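Uncharacterized protein (Parabacteroides merdae ATCC 43184, PDB 4OPW) is of unknown function but probably serves in cell adhesion, as a putative adhesin built on a beta-solenoid-like stack of parallel strands. Local coordinates at residues I45-N56 / F68-F79. Sequence-based numbering, arbitrary orientation. Where two conformers were deposited one is given.
Sequences ITVDENLHPYVN and FKGAKVDHFTKF
Asp48 OD2 is gripped twice: Thr77 OG1 donates to it at 2.6 Å, from the syn side but 25° out of the carboxylate plane, and the backbone N of Gly9 supplies a second bond. The other oxygen, OD1, takes Thr77 N on its syn lone pair at 2.8 Å, with a nearly straight N-H...O angle of 171°. A carboxylate suits this place because its two oxygens can bind the backbone N and the hydroxyl of one residue together, which fixes its rotation; threonine brings both donors. With chi1 at -61°, Thr77 OG1 sits beside its own backbone N, and the two face the acid side by side.

Next to this clamp the packing is apolar: Leu51 CD1 meets Phe76 CB at 3.6 Å, the two side chains crossing at about a right angle, and also touches Val73 CG1. Residues of 68-79 itself cover the Phe68 ring, Val73 CG2 over the centre of one face and Phe79 CE2 above the opposite face, offset toward the rim; from 45-56, Val47 CG2 comes to its edge and Val55 CG2 and Leu51 CB approach obliquely. Beta-branched valines fit here, offering compact methyls to a flat ring.

At the far end Tyr54 O accepts Lys69 N at 2.8 Å, and Ala71 CB, small enough to come close, lies 3.6 Å obliquely from Tyr54 CE1. Lys69 CG packs across Asn56 CB, and a water joins Asn56 ND2 to Phe68 O.

The contact thus ties the corner after strand 42-46 and the 3-10 segment 52-54, which leads into strand 55-60, to residues 68-79, which carry short strand 72-75 and lead into strand 80-85: a partly buried aromatic and aliphatic cluster consistent with the capped end of a beta-solenoid, the fold of the pectate-lyase-like clan.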
ATOM      1  N   ILE A  45       7.637  -8.563  18.594  1.00 18.13           N
ATOM      2  CA  ILE A  45       8.681  -7.610  18.212  1.00 18.30           C
ATOM      3  C   ILE A  45      10.038  -8.272  18.236  1.00 19.84           C
ATOM      4  O   ILE A  45      10.428  -8.829  19.272  1.00 18.90           O
ATOM      5  CB  ILE A  45       8.700  -6.350  19.163  1.00 20.64           C
ATOM      6  CG1 ILE A  45       7.332  -5.658  19.290  1.00 20.64           C
ATOM      7  CG2 ILE A  45       9.841  -5.336  18.808  1.00 19.87           C
ATOM      8  CD1 ILE A  45       6.786  -4.978  17.988  1.00 24.62           C
ATOM      9  N   THR A  46      10.781  -8.150  17.121  1.00 17.69           N
ATOM     10  CA  THR A  46      12.180  -8.565  17.033  1.00 17.82           C
ATOM     11  C   THR A  46      13.013  -7.306  16.796  1.00 20.73           C
ATOM     12  O   THR A  46      12.805  -6.600  15.798  1.00 18.75           O
ATOM     13  CB  THR A  46      12.418  -9.627  15.938  1.00 23.92           C
ATOM     14  OG1 THR A  46      11.545 -10.717  16.171  1.00 23.02           O
ATOM     15  CG2 THR A  46      13.868 -10.132  15.921  1.00 20.14           C
ATOM     16  N   VAL A  47      13.954  -7.032  17.695  1.00 17.33           N
ATOM     17  CA  VAL A  47      14.845  -5.873  17.587  1.00 17.16           C
ATOM     18  C   VAL A  47      16.079  -6.179  18.454  1.00 20.14           C
ATOM     19  O   VAL A  47      16.046  -7.141  19.227  1.00 20.47           O
ATOM     20  CB  VAL A  47      14.088  -4.553  17.989  1.00 20.61           C
ATOM     21  CG1 VAL A  47      13.839  -4.471  19.507  1.00 20.05           C
ATOM     22  CG2 VAL A  47      14.808  -3.302  17.476  1.00 20.60           C
ATOM     23  N   ASP A  48      17.155  -5.385  18.354  1.00 17.67           N
ATOM     24  CA  ASP A  48      18.318  -5.614  19.228  1.00 16.15           C
ATOM     25  C   ASP A  48      17.822  -5.679  20.667  1.00 19.95           C
ATOM     26  O   ASP A  48      16.966  -4.877  21.049  1.00 17.36           O
ATOM     27  CB  ASP A  48      19.363  -4.504  19.066  1.00 16.84           C
ATOM     28  CG  ASP A  48      19.775  -4.314  17.624  1.00 16.44           C
ATOM     29  OD1 ASP A  48      18.910  -3.916  16.806  1.00 18.88           O
ATOM     30  OD2 ASP A  48      20.974  -4.427  17.342  1.00 16.61           O
ATOM     31  N   GLU A  49      18.292  -6.667  21.435  1.00 17.97           N
ATOM     32  CA  GLU A  49      17.769  -6.879  22.792  1.00 18.46           C
ATOM     33  C   GLU A  49      17.750  -5.605  23.667  1.00 21.83           C
ATOM     34  O   GLU A  49      16.774  -5.395  24.389  1.00 20.96           O
ATOM     35  CB  GLU A  49      18.539  -8.003  23.514  1.00 20.40           C
ATOM     36  CG  GLU A  49      20.048  -7.847  23.488  1.00 29.02           C
ATOM     37  CD  GLU A  49      20.831  -8.948  24.175  1.00 47.90           C
ATOM     38  OE1 GLU A  49      20.342 -10.098  24.237  1.00 47.40           O
ATOM     39  OE2 GLU A  49      21.939  -8.650  24.664  1.00 38.46           O
ATOM     40  N   ASN A  50      18.802  -4.744  23.575  1.00 19.63           N
ATOM     41  CA  ASN A  50      18.875  -3.528  24.405  1.00 18.86           C
ATOM     42  C   ASN A  50      17.915  -2.424  23.928  1.00 20.90           C
ATOM     43  O   ASN A  50      17.775  -1.410  24.630  1.00 19.78           O
ATOM     44  CB  ASN A  50      20.326  -2.995  24.438  1.00 18.95           C
ATOM     45  CG  ASN A  50      20.806  -2.507  23.085  1.00 29.39           C
ATOM     46  OD1 ASN A  50      20.689  -3.207  22.074  1.00 21.51           O
ATOM     47  ND2 ASN A  50      21.277  -1.265  23.021  1.00 23.86           N
ATOM     48  N   LEU A  51      17.227  -2.623  22.776  1.00 16.23           N
ATOM     49  CA  LEU A  51      16.329  -1.596  22.244  1.00 15.85           C
ATOM     50  C   LEU A  51      14.845  -1.837  22.596  1.00 19.53           C
ATOM     51  O   LEU A  51      14.031  -0.923  22.413  1.00 16.57           O
ATOM     52  CB  LEU A  51      16.503  -1.454  20.716  1.00 15.40           C
ATOM     53  CG  LEU A  51      17.886  -0.941  20.271  1.00 17.49           C
ATOM     54  CD1 LEU A  51      17.942  -0.818  18.739  1.00 16.58           C
ATOM     55  CD2 LEU A  51      18.210   0.430  20.907  1.00 15.97           C
ATOM     56  N   HIS A  52      14.498  -3.033  23.139  1.00 16.78           N
ATOM     57  CA  HIS A  52      13.095  -3.315  23.508  1.00 18.39           C
ATOM     58  C   HIS A  52      12.494  -2.238  24.447  1.00 21.83           C
ATOM     59  O   HIS A  52      11.323  -1.878  24.223  1.00 22.27           O
ATOM     60  CB  HIS A  52      12.935  -4.703  24.123  1.00 18.87           C
ATOM     61  CG  HIS A  52      12.953  -5.793  23.098  1.00 21.38           C
ATOM     62  ND1 HIS A  52      11.828  -6.094  22.341  1.00 22.44           N
ATOM     63  CD2 HIS A  52      13.971  -6.599  22.716  1.00 23.15           C
ATOM     64  CE1 HIS A  52      12.188  -7.088  21.549  1.00 21.98           C
ATOM     65  NE2 HIS A  52      13.469  -7.424  21.733  1.00 22.66           N
ATOM     66  N   PRO A  53      13.252  -1.622  25.399  1.00 18.60           N
ATOM     67  CA  PRO A  53      12.629  -0.583  26.256  1.00 19.71           C
ATOM     68  C   PRO A  53      12.188   0.654  25.482  1.00 22.29           C
ATOM     69  O   PRO A  53      11.366   1.411  25.989  1.00 22.32           O
ATOM     70  CB  PRO A  53      13.761  -0.219  27.238  1.00 22.17           C
ATOM     71  CG  PRO A  53      14.608  -1.437  27.287  1.00 25.21           C
ATOM     72  CD  PRO A  53      14.634  -1.908  25.859  1.00 20.46           C
ATOM     73  N   TYR A  54      12.720   0.860  24.259  1.00 18.22           N
ATOM     74  CA  TYR A  54      12.407   2.030  23.432  1.00 17.50           C
ATOM     75  C   TYR A  54      11.355   1.715  22.371  1.00 19.57           C
ATOM     76  O   TYR A  54      10.955   2.618  21.651  1.00 18.60           O
ATOM     77  CB  TYR A  54      13.685   2.588  22.773  1.00 19.42           C
ATOM     78  CG  TYR A  54      14.775   2.845  23.794  1.00 20.70           C
ATOM     79  CD1 TYR A  54      14.662   3.883  24.717  1.00 22.86           C
ATOM     80  CD2 TYR A  54      15.842   1.963  23.939  1.00 21.28           C
ATOM     81  CE1 TYR A  54      15.616   4.070  25.723  1.00 24.44           C
ATOM     82  CE2 TYR A  54      16.803   2.141  24.943  1.00 22.62           C
ATOM     83  CZ  TYR A  54      16.690   3.205  25.823  1.00 29.04           C
ATOM     84  OH  TYR A  54      17.635   3.419  26.804  1.00 26.46           O
ATOM     85  N   VAL A  55      10.878   0.470  22.304  1.00 16.95           N
ATOM     86  CA  VAL A  55       9.856   0.094  21.316  1.00 16.58           C
ATOM     87  C   VAL A  55       8.507   0.686  21.749  1.00 21.97           C
ATOM     88  O   VAL A  55       8.032   0.438  22.864  1.00 21.86           O
ATOM     89  CB  VAL A  55       9.805  -1.441  21.067  1.00 19.61           C
ATOM     90  CG1 VAL A  55       8.587  -1.831  20.216  1.00 20.17           C
ATOM     91  CG2 VAL A  55      11.093  -1.907  20.391  1.00 19.49           C
ATOM     92  N   ASN A  56       7.924   1.512  20.852  1.00 18.89           N
ATOM     93  CA  ASN A  56       6.637   2.167  21.071  1.00 18.46           C
ATOM     94  C   ASN A  56       5.509   1.391  20.386  1.00 21.23           C
ATOM     95  O   ASN A  56       5.555   1.194  19.181  1.00 20.61           O
ATOM     96  CB  ASN A  56       6.678   3.617  20.521  1.00 20.30           C
ATOM     97  CG  ASN A  56       5.407   4.411  20.731  1.00 29.78           C
ATOM     98  OD1 ASN A  56       4.756   4.343  21.778  1.00 25.51           O
ATOM     99  ND2 ASN A  56       5.027   5.202  19.736  1.00 27.55           N
ATOM    100  N   PHE A  68       9.762   3.942  17.676  1.00 17.99           N
ATOM    101  CA  PHE A  68      10.577   4.118  18.886  1.00 17.50           C
ATOM    102  C   PHE A  68      10.091   5.314  19.703  1.00 22.56           C
ATOM    103  O   PHE A  68       9.416   6.197  19.171  1.00 21.56           O
ATOM    104  CB  PHE A  68      12.067   4.305  18.546  1.00 17.37           C
ATOM    105  CG  PHE A  68      12.762   3.077  18.015  1.00 16.47           C
ATOM    106  CD1 PHE A  68      12.872   1.928  18.789  1.00 19.05           C
ATOM    107  CD2 PHE A  68      13.384   3.095  16.765  1.00 17.68           C
ATOM    108  CE1 PHE A  68      13.513   0.780  18.282  1.00 19.51           C
ATOM    109  CE2 PHE A  68      14.055   1.965  16.277  1.00 19.09           C
ATOM    110  CZ  PHE A  68      14.126   0.822  17.043  1.00 18.21           C
ATOM    111  N   LYS A  69      10.422   5.302  21.004  1.00 19.45           N
ATOM    112  CA  LYS A  69      10.116   6.360  21.976  0.50 19.82           C
ATOM    113  C   LYS A  69      11.175   6.368  23.073  1.00 24.69           C
ATOM    114  O   LYS A  69      11.848   5.354  23.286  1.00 26.34           O
ATOM    115  CB  LYS A  69       8.710   6.173  22.592  0.50 22.54           C
ATOM    116  CG  LYS A  69       8.519   4.821  23.302  0.50 43.10           C
ATOM    117  CD  LYS A  69       7.811   4.920  24.642  0.50 55.22           C
ATOM    118  CE  LYS A  69       7.513   3.551  25.218  0.50 65.95           C
ATOM    119  NZ  LYS A  69       8.746   2.788  25.559  0.50 72.66           N
ATOM    120  N   GLY A  70      11.310   7.491  23.773  1.00 22.19           N
ATOM    121  CA  GLY A  70      12.214   7.611  24.923  1.00 22.25           C
ATOM    122  C   GLY A  70      13.697   7.801  24.724  1.00 27.78           C
ATOM    123  O   GLY A  70      14.427   7.966  25.709  1.00 30.25           O
ATOM    124  N   ALA A  71      14.158   7.729  23.490  1.00 22.84           N
ATOM    125  CA  ALA A  71      15.559   7.925  23.087  1.00 22.70           C
ATOM    126  C   ALA A  71      15.632   8.073  21.606  1.00 25.91           C
ATOM    127  O   ALA A  71      14.703   7.664  20.906  1.00 23.88           O
ATOM    128  CB  ALA A  71      16.435   6.747  23.524  1.00 23.32           C
ATOM    129  N   LYS A  72      16.749   8.627  21.115  1.00 24.65           N
ATOM    130  CA  LYS A  72      16.990   8.723  19.674  1.00 23.65           C
ATOM    131  C   LYS A  72      17.772   7.451  19.299  1.00 23.02           C
ATOM    132  O   LYS A  72      18.852   7.233  19.838  1.00 20.02           O
ATOM    133  CB  LYS A  72      17.775  10.016  19.334  1.00 27.41           C
ATOM    134  CG  LYS A  72      17.022  11.304  19.673  1.00 39.32           C
ATOM    135  CD  LYS A  72      17.936  12.319  20.350  1.00 48.99           C
ATOM    136  CE  LYS A  72      17.273  13.661  20.558  1.00 61.84           C
ATOM    137  NZ  LYS A  72      18.170  14.616  21.262  1.00 74.07           N
ATOM    138  N   VAL A  73      17.213   6.601  18.426  1.00 18.88           N
ATOM    139  CA  VAL A  73      17.893   5.349  18.079  1.00 18.16           C
ATOM    140  C   VAL A  73      18.744   5.633  16.850  1.00 19.33           C
ATOM    141  O   VAL A  73      18.217   5.834  15.761  1.00 18.19           O
ATOM    142  CB  VAL A  73      16.901   4.159  17.880  1.00 21.10           C
ATOM    143  CG1 VAL A  73      17.642   2.895  17.442  1.00 19.65           C
ATOM    144  CG2 VAL A  73      16.103   3.892  19.169  1.00 20.98           C
ATOM    145  N   ASP A  74      20.049   5.683  17.036  1.00 15.89           N
ATOM    146  CA  ASP A  74      20.981   5.990  15.949  1.00 14.15           C
ATOM    147  C   ASP A  74      21.130   4.853  14.950  1.00 19.03           C
ATOM    148  O   ASP A  74      21.460   5.090  13.781  1.00 18.02           O
ATOM    149  CB  ASP A  74      22.366   6.326  16.526  1.00 15.49           C
ATOM    150  CG  ASP A  74      22.443   7.646  17.286  1.00 23.65           C
ATOM    151  OD1 ASP A  74      21.576   8.519  17.056  1.00 24.88           O
ATOM    152  OD2 ASP A  74      23.378   7.812  18.076  1.00 21.26           O
ATOM    153  N   HIS A  75      20.964   3.609  15.433  1.00 16.12           N
ATOM    154  CA  HIS A  75      21.060   2.420  14.593  1.00 15.28           C
ATOM    155  C   HIS A  75      20.403   1.229  15.262  1.00 18.12           C
ATOM    156  O   HIS A  75      20.539   1.032  16.477  1.00 17.81           O
ATOM    157  CB  HIS A  75      22.542   2.080  14.280  1.00 15.56           C
ATOM    158  CG  HIS A  75      22.719   0.821  13.469  1.00 17.13           C
ATOM    159  ND1 HIS A  75      23.040  -0.381  14.074  1.00 18.47           N
ATOM    160  CD2 HIS A  75      22.507   0.606  12.145  1.00 17.98           C
ATOM    161  CE1 HIS A  75      23.102  -1.278  13.092  1.00 17.46           C
ATOM    162  NE2 HIS A  75      22.766  -0.737  11.912  1.00 17.43           N
ATOM    163  N   PHE A  76      19.704   0.428  14.453  1.00 14.22           N
ATOM    164  CA  PHE A  76      19.164  -0.850  14.894  1.00 13.75           C
ATOM    165  C   PHE A  76      19.525  -1.895  13.843  1.00 17.53           C
ATOM    166  O   PHE A  76      19.709  -1.552  12.665  1.00 16.80           O
ATOM    167  CB  PHE A  76      17.651  -0.800  15.184  1.00 13.42           C
ATOM    168  CG  PHE A  76      16.796  -0.406  14.010  1.00 13.92           C
ATOM    169  CD1 PHE A  76      16.329  -1.367  13.120  1.00 15.85           C
ATOM    170  CD2 PHE A  76      16.479   0.931  13.775  1.00 14.21           C
ATOM    171  CE1 PHE A  76      15.553  -1.002  12.013  1.00 16.16           C
ATOM    172  CE2 PHE A  76      15.700   1.296  12.674  1.00 17.23           C
ATOM    173  CZ  PHE A  76      15.236   0.326  11.802  1.00 16.06           C
ATOM    174  N   THR A  77      19.652  -3.159  14.259  1.00 14.57           N
ATOM    175  CA  THR A  77      20.062  -4.233  13.339  1.00 13.99           C
ATOM    176  C   THR A  77      18.898  -4.639  12.405  1.00 16.76           C
ATOM    177  O   THR A  77      19.069  -4.734  11.191  1.00 17.08           O
ATOM    178  CB  THR A  77      20.584  -5.422  14.168  1.00 16.38           C
ATOM    179  OG1 THR A  77      21.717  -4.964  14.933  1.00 17.31           O
ATOM    180  CG2 THR A  77      21.006  -6.636  13.291  1.00 17.64           C
ATOM    181  N   LYS A  78      17.723  -4.863  12.995  1.00 13.61           N
ATOM    182  CA  LYS A  78      16.504  -5.222  12.275  1.00 13.20           C
ATOM    183  C   LYS A  78      15.353  -4.918  13.203  1.00 17.66           C
ATOM    184  O   LYS A  78      15.550  -4.891  14.424  1.00 18.09           O
ATOM    185  CB  LYS A  78      16.542  -6.723  11.866  1.00 15.14           C
ATOM    186  CG  LYS A  78      15.485  -7.111  10.815  1.00 24.50           C
ATOM    187  CD  LYS A  78      15.891  -8.358  10.057  1.00 33.80           C
ATOM    188  CE  LYS A  78      14.843  -8.800   9.061  1.00 37.49           C
ATOM    189  NZ  LYS A  78      14.646  -7.814   7.951  1.00 39.42           N
ATOM    190  N   PHE A  79      14.179  -4.638  12.639  1.00 14.43           N
ATOM    191  CA  PHE A  79      12.993  -4.324  13.437  1.00 14.18           C
ATOM    192  C   PHE A  79      11.813  -5.033  12.759  1.00 18.82           C
ATOM    193  O   PHE A  79      11.373  -4.619  11.681  1.00 17.25           O
ATOM    194  CB  PHE A  79      12.811  -2.800  13.540  1.00 15.08           C
ATOM    195  CG  PHE A  79      11.815  -2.228  14.530  1.00 16.81           C
ATOM    196  CD1 PHE A  79      10.715  -2.970  14.949  1.00 20.78           C
ATOM    197  CD2 PHE A  79      11.920  -0.909  14.958  1.00 20.09           C
ATOM    198  CE1 PHE A  79       9.784  -2.427  15.837  1.00 21.31           C
ATOM    199  CE2 PHE A  79      10.991  -0.364  15.846  1.00 23.02           C
ATOM    200  CZ  PHE A  79       9.928  -1.126  16.279  1.00 21.25           C
TER
HETATM  201  O   HOH W   1       6.917   5.734  17.525  1.00 29.84           O